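Long-range contact in TqaL (PDB 7EEH), which belongs to the 2OG-Fe dioxygenase family of the cupin clan and binds an iron ion through two histidines and an aspartate: residues B[156-170]-B[265-279]. The protein carries 1 engineered substitution. Residues are numbered along the deposited sequence; the frame is centred on the assembly and turned at random.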
loop_
_atom_site.group_PDB
_atom_site.type_symbol
_atom_site.label_atom_id
_atom_site.label_comp_id
_atom_site.label_asym_id
_atom_site.label_seq_id
_atom_site.Cartn_x
_atom_site.Cartn_y
_atom_site.Cartn_z
ATOM N N SER B 156 11.737 -15.506 31.032
ATOM C CA SER B 156 12.900 -14.792 30.540
ATOM C C SER B 156 12.504 -13.794 29.454
ATOM O O SER B 156 11.447 -13.900 28.824
ATOM C CB SER B 156 13.937 -15.776 30.000
ATOM O OG SER B 156 14.781 -15.154 29.050
ATOM N N ASP B 157 13.361 -12.798 29.258
ATOM C CA ASP B 157 13.236 -11.838 28.172
ATOM C C ASP B 157 14.187 -12.137 27.011
ATOM O O ASP B 157 14.348 -11.296 26.119
ATOM C CB ASP B 157 13.493 -10.427 28.696
ATOM C CG ASP B 157 14.851 -10.292 29.377
ATOM O OD1 ASP B 157 15.658 -11.249 29.366
ATOM O OD2 ASP B 157 15.121 -9.210 29.933
ATOM N N LYS B 158 14.837 -13.295 27.022
ATOM C CA LYS B 158 15.821 -13.688 26.024
ATOM C C LYS B 158 15.414 -15.018 25.411
ATOM O O LYS B 158 14.935 -15.908 26.120
ATOM C CB LYS B 158 17.223 -13.839 26.639
ATOM C CG LYS B 158 17.929 -12.533 26.966
ATOM C CD LYS B 158 18.865 -12.688 28.162
ATOM C CE LYS B 158 19.356 -11.332 28.684
ATOM N NZ LYS B 158 18.233 -10.359 28.940
ATOM N N TRP B 159 15.598 -15.152 24.099
ATOM C CA TRP B 159 15.461 -16.431 23.420
ATOM C C TRP B 159 16.818 -16.861 22.883
ATOM O O TRP B 159 17.645 -16.028 22.515
ATOM C CB TRP B 159 14.486 -16.383 22.233
ATOM C CG TRP B 159 13.096 -15.851 22.465
ATOM C CD1 TRP B 159 12.746 -14.562 22.689
ATOM C CD2 TRP B 159 11.870 -16.598 22.415
ATOM N NE1 TRP B 159 11.383 -14.452 22.818
ATOM C CE2 TRP B 159 10.821 -15.688 22.656
ATOM C CE3 TRP B 159 11.562 -17.953 22.215
ATOM C CZ2 TRP B 159 9.487 -16.077 22.698
ATOM C CZ3 TRP B 159 10.231 -18.345 22.252
ATOM C CH2 TRP B 159 9.210 -17.408 22.503
ATOM N N VAL B 160 17.025 -18.168 22.822
ATOM C CA VAL B 160 18.175 -18.759 22.151
ATOM C C VAL B 160 17.719 -19.197 20.774
ATOM O O VAL B 160 16.731 -19.929 20.650
ATOM C CB VAL B 160 18.734 -19.963 22.928
ATOM C CG1 VAL B 160 19.973 -20.525 22.209
ATOM C CG2 VAL B 160 19.038 -19.582 24.356
ATOM N N CYS B 161 18.431 -18.760 19.743
ATOM C CA CYS B 161 18.145 -19.172 18.378
ATOM C C CYS B 161 19.376 -19.892 17.847
ATOM O O CYS B 161 20.425 -19.266 17.637
ATOM C CB CYS B 161 17.785 -17.980 17.500
ATOM S SG CYS B 161 17.581 -18.434 15.753
ATOM N N THR B 162 19.261 -21.202 17.657
ATOM C CA THR B 162 20.329 -21.977 17.047
ATOM C C THR B 162 20.075 -22.045 15.546
ATOM O O THR B 162 19.042 -22.557 15.107
ATOM C CB THR B 162 20.426 -23.384 17.641
ATOM O OG1 THR B 162 20.411 -23.294 19.065
ATOM C CG2 THR B 162 21.740 -24.031 17.224
ATOM N N LEU B 163 21.007 -21.508 14.769
ATOM C CA LEU B 163 20.873 -21.395 13.322
ATOM C C LEU B 163 21.852 -22.330 12.621
ATOM O O LEU B 163 23.058 -22.249 12.857
ATOM C CB LEU B 163 21.100 -19.953 12.871
ATOM C CG LEU B 163 20.833 -20.027 11.363
ATOM C CD1 LEU B 163 19.525 -19.486 10.918
ATOM C CD2 LEU B 163 22.028 -19.516 10.539
ATOM N N PHE B 164 21.333 -23.199 11.754
ATOM C CA PHE B 164 22.148 -24.046 10.889
ATOM C C PHE B 164 22.007 -23.611 9.437
ATOM O O PHE B 164 20.887 -23.483 8.924
ATOM C CB PHE B 164 21.753 -25.519 10.994
ATOM C CG PHE B 164 22.172 -26.172 12.271
ATOM C CD1 PHE B 164 21.469 -25.949 13.434
ATOM C CD2 PHE B 164 23.266 -27.028 12.303
ATOM C CE1 PHE B 164 21.848 -26.558 14.621
ATOM C CE2 PHE B 164 23.651 -27.635 13.484
ATOM C CZ PHE B 164 22.938 -27.399 14.643
ATOM N N ASN B 165 23.134 -23.433 8.770
ATOM C CA ASN B 165 23.175 -23.287 7.320
ATOM C C ASN B 165 23.614 -24.649 6.787
ATOM O O ASN B 165 24.713 -25.113 7.101
ATOM C CB ASN B 165 24.132 -22.165 6.936
ATOM C CG ASN B 165 24.164 -21.889 5.454
ATOM O OD1 ASN B 165 23.461 -22.523 4.654
ATOM N ND2 ASN B 165 24.962 -20.917 5.079
ATOM N N LEU B 166 22.738 -25.320 6.042
ATOM C CA LEU B 166 22.867 -26.756 5.806
ATOM C C LEU B 166 22.697 -27.077 4.328
ATOM O O LEU B 166 21.682 -26.717 3.721
ATOM C CB LEU B 166 21.825 -27.538 6.643
ATOM C CG LEU B 166 21.599 -29.016 6.308
ATOM C CD1 LEU B 166 22.845 -29.819 6.600
ATOM C CD2 LEU B 166 20.427 -29.590 7.069
ATOM N N ARG B 167 23.680 -27.768 3.754
ATOM C CA ARG B 167 23.563 -28.326 2.411
ATOM C C ARG B 167 23.495 -29.842 2.538
ATOM O O ARG B 167 24.441 -30.468 3.034
ATOM C CB ARG B 167 24.740 -27.899 1.527
ATOM C CG ARG B 167 24.936 -28.780 0.297
ATOM C CD ARG B 167 25.943 -28.181 -0.674
ATOM N NE ARG B 167 25.505 -26.887 -1.194
ATOM C CZ ARG B 167 26.270 -26.066 -1.904
ATOM N NH1 ARG B 167 27.526 -26.409 -2.202
ATOM N NH2 ARG B 167 25.784 -24.900 -2.315
ATOM N N THR B 168 22.372 -30.428 2.132
ATOM C CA THR B 168 22.274 -31.882 2.089
ATOM C C THR B 168 22.716 -32.370 0.715
ATOM O O THR B 168 22.621 -31.644 -0.271
ATOM C CB THR B 168 20.852 -32.364 2.393
ATOM O OG1 THR B 168 19.955 -31.901 1.377
ATOM C CG2 THR B 168 20.396 -31.858 3.763
ATOM N N VAL B 169 23.218 -33.603 0.661
ATOM C CA VAL B 169 23.779 -34.177 -0.563
ATOM C C VAL B 169 23.200 -35.575 -0.747
ATOM O O VAL B 169 23.298 -36.413 0.156
ATOM C CB VAL B 169 25.317 -34.235 -0.520
ATOM C CG1 VAL B 169 25.867 -34.748 -1.839
ATOM C CG2 VAL B 169 25.900 -32.870 -0.193
ATOM N N THR B 170 22.593 -35.820 -1.906
ATOM C CA THR B 170 22.013 -37.112 -2.259
ATOM C C THR B 170 22.817 -37.679 -3.418
ATOM O O THR B 170 22.901 -37.051 -4.479
ATOM C CB THR B 170 20.539 -36.982 -2.661
ATOM O OG1 THR B 170 19.789 -36.373 -1.600
ATOM C CG2 THR B 170 19.939 -38.354 -2.983
ATOM N N LYS B 265 23.224 -38.071 -11.252
ATOM C CA LYS B 265 24.009 -37.008 -10.640
ATOM C C LYS B 265 23.546 -36.746 -9.212
ATOM O O LYS B 265 22.453 -37.148 -8.798
ATOM C CB LYS B 265 23.924 -35.715 -11.454
ATOM C CG LYS B 265 24.272 -35.888 -12.909
ATOM C CD LYS B 265 24.293 -34.549 -13.618
ATOM C CE LYS B 265 24.613 -34.713 -15.091
ATOM N NZ LYS B 265 24.340 -33.459 -15.848
ATOM N N GLU B 266 24.393 -36.053 -8.457
ATOM C CA GLU B 266 24.035 -35.723 -7.090
ATOM C C GLU B 266 23.027 -34.578 -7.067
ATOM O O GLU B 266 22.965 -33.748 -7.979
ATOM C CB GLU B 266 25.272 -35.348 -6.274
ATOM C CG GLU B 266 25.854 -33.993 -6.646
ATOM C CD GLU B 266 26.970 -33.559 -5.716
ATOM O OE1 GLU B 266 27.474 -34.415 -4.953
ATOM O OE2 GLU B 266 27.341 -32.361 -5.745
ATOM N N ALA B 267 22.227 -34.546 -6.011
ATOM C CA ALA B 267 21.301 -33.452 -5.770
ATOM C C ALA B 267 21.639 -32.805 -4.433
ATOM O O ALA B 267 21.909 -33.499 -3.450
ATOM C CB ALA B 267 19.850 -33.945 -5.779
ATOM N N THR B 268 21.629 -31.473 -4.400
ATOM C CA THR B 268 21.904 -30.731 -3.177
ATOM C C THR B 268 20.754 -29.774 -2.878
ATOM O O THR B 268 20.055 -29.321 -3.783
ATOM C CB THR B 268 23.215 -29.948 -3.287
ATOM O OG1 THR B 268 23.094 -28.958 -4.315
ATOM C CG2 THR B 268 24.361 -30.871 -3.638
ATOM N N ARG B 269 20.582 -29.450 -1.601
ATOM C CA ARG B 269 19.533 -28.527 -1.160
ATOM C C ARG B 269 20.112 -27.664 -0.054
ATOM O O ARG B 269 20.596 -28.201 0.947
ATOM C CB ARG B 269 18.312 -29.291 -0.647
ATOM C CG ARG B 269 17.096 -28.437 -0.265
ATOM C CD ARG B 269 15.955 -29.380 0.056
ATOM N NE ARG B 269 14.769 -28.742 0.618
ATOM C CZ ARG B 269 14.458 -28.701 1.909
ATOM N NH1 ARG B 269 15.263 -29.230 2.830
ATOM N NH2 ARG B 269 13.321 -28.120 2.279
ATOM N N ASP B 270 20.065 -26.345 -0.220
ATOM C CA ASP B 270 20.661 -25.409 0.733
ATOM C C ASP B 270 19.563 -24.723 1.547
ATOM O O ASP B 270 18.680 -24.079 0.973
ATOM C CB ASP B 270 21.508 -24.366 0.014
ATOM C CG ASP B 270 22.589 -24.993 -0.864
ATOM O OD1 ASP B 270 22.982 -26.144 -0.593
ATOM O OD2 ASP B 270 23.025 -24.335 -1.827
HETATM N N MSE B 271 19.646 -24.838 2.873
HETATM C CA MSE B 271 18.649 -24.286 3.802
HETATM C C MSE B 271 19.296 -23.408 4.867
HETATM O O MSE B 271 20.456 -23.619 5.228
HETATM C CB MSE B 271 17.889 -25.405 4.531
HETATM C CG MSE B 271 17.114 -26.382 3.652
HETATM SE SE MSE B 271 15.823 -25.544 2.462
HETATM C CE MSE B 271 14.497 -25.183 3.892
ATOM N N LEU B 272 18.542 -22.447 5.389
ATOM C CA LEU B 272 18.795 -21.891 6.711
ATOM C C LEU B 272 17.728 -22.456 7.642
ATOM O O LEU B 272 16.540 -22.389 7.322
ATOM C CB LEU B 272 18.749 -20.360 6.689
ATOM C CG LEU B 272 19.828 -19.673 5.842
ATOM C CD1 LEU B 272 19.534 -18.191 5.707
ATOM C CD2 LEU B 272 21.220 -19.911 6.453
ATOM N N ILE B 273 18.146 -23.032 8.768
ATOM C CA ILE B 273 17.226 -23.647 9.723
ATOM C C ILE B 273 17.405 -22.940 11.061
ATOM O O ILE B 273 18.481 -23.015 11.671
ATOM C CB ILE B 273 17.450 -25.158 9.854
ATOM C CG1 ILE B 273 17.324 -25.830 8.486
ATOM C CG2 ILE B 273 16.453 -25.756 10.843
ATOM C CD1 ILE B 273 17.796 -27.248 8.461
ATOM N N PHE B 274 16.358 -22.240 11.509
ATOM C CA PHE B 274 16.366 -21.464 12.746
ATOM C C PHE B 274 15.577 -22.229 13.798
ATOM O O PHE B 274 14.370 -22.421 13.631
ATOM C CB PHE B 274 15.724 -20.076 12.565
ATOM C CG PHE B 274 16.301 -19.235 11.430
ATOM C CD1 PHE B 274 16.016 -19.527 10.113
ATOM C CD2 PHE B 274 17.062 -18.106 11.710
ATOM C CE1 PHE B 274 16.516 -18.750 9.074
ATOM C CE2 PHE B 274 17.566 -17.307 10.685
ATOM C CZ PHE B 274 17.291 -17.637 9.359
ATOM N N PHE B 275 16.242 -22.648 14.881
ATOM C CA PHE B 275 15.577 -23.305 16.015
ATOM C C PHE B 275 15.560 -22.324 17.180
ATOM O O PHE B 275 16.611 -22.080 17.784
ATOM C CB PHE B 275 16.300 -24.574 16.453
ATOM C CG PHE B 275 16.398 -25.663 15.415
ATOM C CD1 PHE B 275 15.302 -26.438 15.088
ATOM C CD2 PHE B 275 17.628 -25.977 14.839
ATOM C CE1 PHE B 275 15.416 -27.488 14.176
ATOM C CE2 PHE B 275 17.746 -27.023 13.926
ATOM C CZ PHE B 275 16.640 -27.777 13.598
ATOM N N THR B 276 14.380 -21.789 17.530
ATOM C CA THR B 276 14.285 -20.743 18.546
ATOM C C THR B 276 13.467 -21.208 19.748
ATOM O O THR B 276 12.333 -21.676 19.590
ATOM C CB THR B 276 13.683 -19.460 17.945
ATOM O OG1 THR B 276 14.566 -18.963 16.929
ATOM C CG2 THR B 276 13.523 -18.389 19.029
ATOM N N ARG B 277 14.028 -21.047 20.952
ATOM C CA ARG B 277 13.338 -21.466 22.172
ATOM C C ARG B 277 13.707 -20.555 23.335
ATOM O O ARG B 277 14.708 -19.834 23.293
ATOM C CB ARG B 277 13.664 -22.915 22.533
ATOM C CG ARG B 277 15.170 -23.170 22.795
ATOM C CD ARG B 277 15.381 -24.503 23.515
ATOM N NE ARG B 277 16.798 -24.877 23.621
ATOM C CZ ARG B 277 17.669 -24.295 24.445
ATOM N NH1 ARG B 277 17.285 -23.308 25.251
ATOM N NH2 ARG B 277 18.929 -24.704 24.481
ATOM N N ARG B 278 12.865 -20.582 24.376
ATOM C CA ARG B 278 13.223 -19.966 25.646
ATOM C C ARG B 278 14.380 -20.752 26.278
ATOM O O ARG B 278 14.579 -21.930 25.972
ATOM C CB ARG B 278 12.015 -19.927 26.590
ATOM C CG ARG B 278 10.834 -19.064 26.082
ATOM C CD ARG B 278 11.228 -17.606 26.003
ATOM N NE ARG B 278 10.122 -16.658 26.175
ATOM C CZ ARG B 278 10.263 -15.337 26.023
ATOM N NH1 ARG B 278 11.450 -14.830 25.689
ATOM N NH2 ARG B 278 9.230 -14.515 26.191
ATOM N N PRO B 279 15.163 -20.116 27.149
ATOM C CA PRO B 279 16.309 -20.813 27.755
ATOM C C PRO B 279 15.865 -21.931 28.681
ATOM O O PRO B 279 14.731 -21.968 29.166
ATOM C CB PRO B 279 17.038 -19.714 28.536
ATOM C CG PRO B 279 16.015 -18.664 28.769
ATOM C CD PRO B 279 15.064 -18.716 27.601
HETATM O O HOH W 1 17.926 -23.422 20.008
HETATM O O HOH W 2 17.605 -31.229 2.452
HETATM O O HOH W 3 20.136 -33.439 -0.740
#
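Ser-156 and Trp-159 receive the side chain of Arg-278 where strand 158-170 begins and strand 267-277 has just ended. The two strands are antiparallel neighbours in the main sheet of a cupin-type, double-stranded beta-helix fold. Ser-156 O lies over one face of the Arg-278 guanidinium and the indole of Trp-159 over the opposite face. The planes of guanidinium and indole are 17° apart, and Arg-278 CZ stands 3.8 Å from the centroid of the Trp-159 five-membered ring, an off-centre cation-pi contact. A bend at chi2 (-65°) brings Arg-278 CD over the six-membered ring. From Val-160 with Arg-277 to Thr-170 with Ala-267, hydrogen-bonded and non-hydrogen-bonded pairs alternate without a bulge. The side chains of Cys-161, Leu-163 and Asn-165 fall on one face, where helix 128-141 covers Leu-163 and Phe-274. Cys-161 SG sits at the edge of the Phe-274 ring, 4.0 Å from Phe-274 CB. Leu-163 CD2 meets Leu-272 CD2 at 4.2 Å. The other face carries Thr-162, Phe-164 and Leu-166. A water joins Thr-162 OG1 to Phe-275 O. Phe-164 CD1 meets the Phe-275 ring at its edge, 3.9 Å from Phe-275 CE2. The Phe-275 side chain is about 5 Å from the iron, which His-184, Asp-186 and His-253 bind, so this face borders the metal site. Leu-166 CD2 touches Ile-273 CD1. On the same face as Cys-161 and Leu-163, Arg-167 grips Asp-270 side-on. Arg-167 NE reaches Asp-270 OD1 at 2.7 Å and Arg-167 NH2 reaches Asp-270 OD2 at 2.9 Å. Both bonds are nearly straight, on the syn side but out of the carboxylate plane, with the oxygens close to the guanidinium plane. Asn-63 is a further partner of Arg-167 NH2. At the far end, one water bonds both Thr-168 OG1, at 2.6 Å, and Thr-170 OG1, and donates to Ala-267 O.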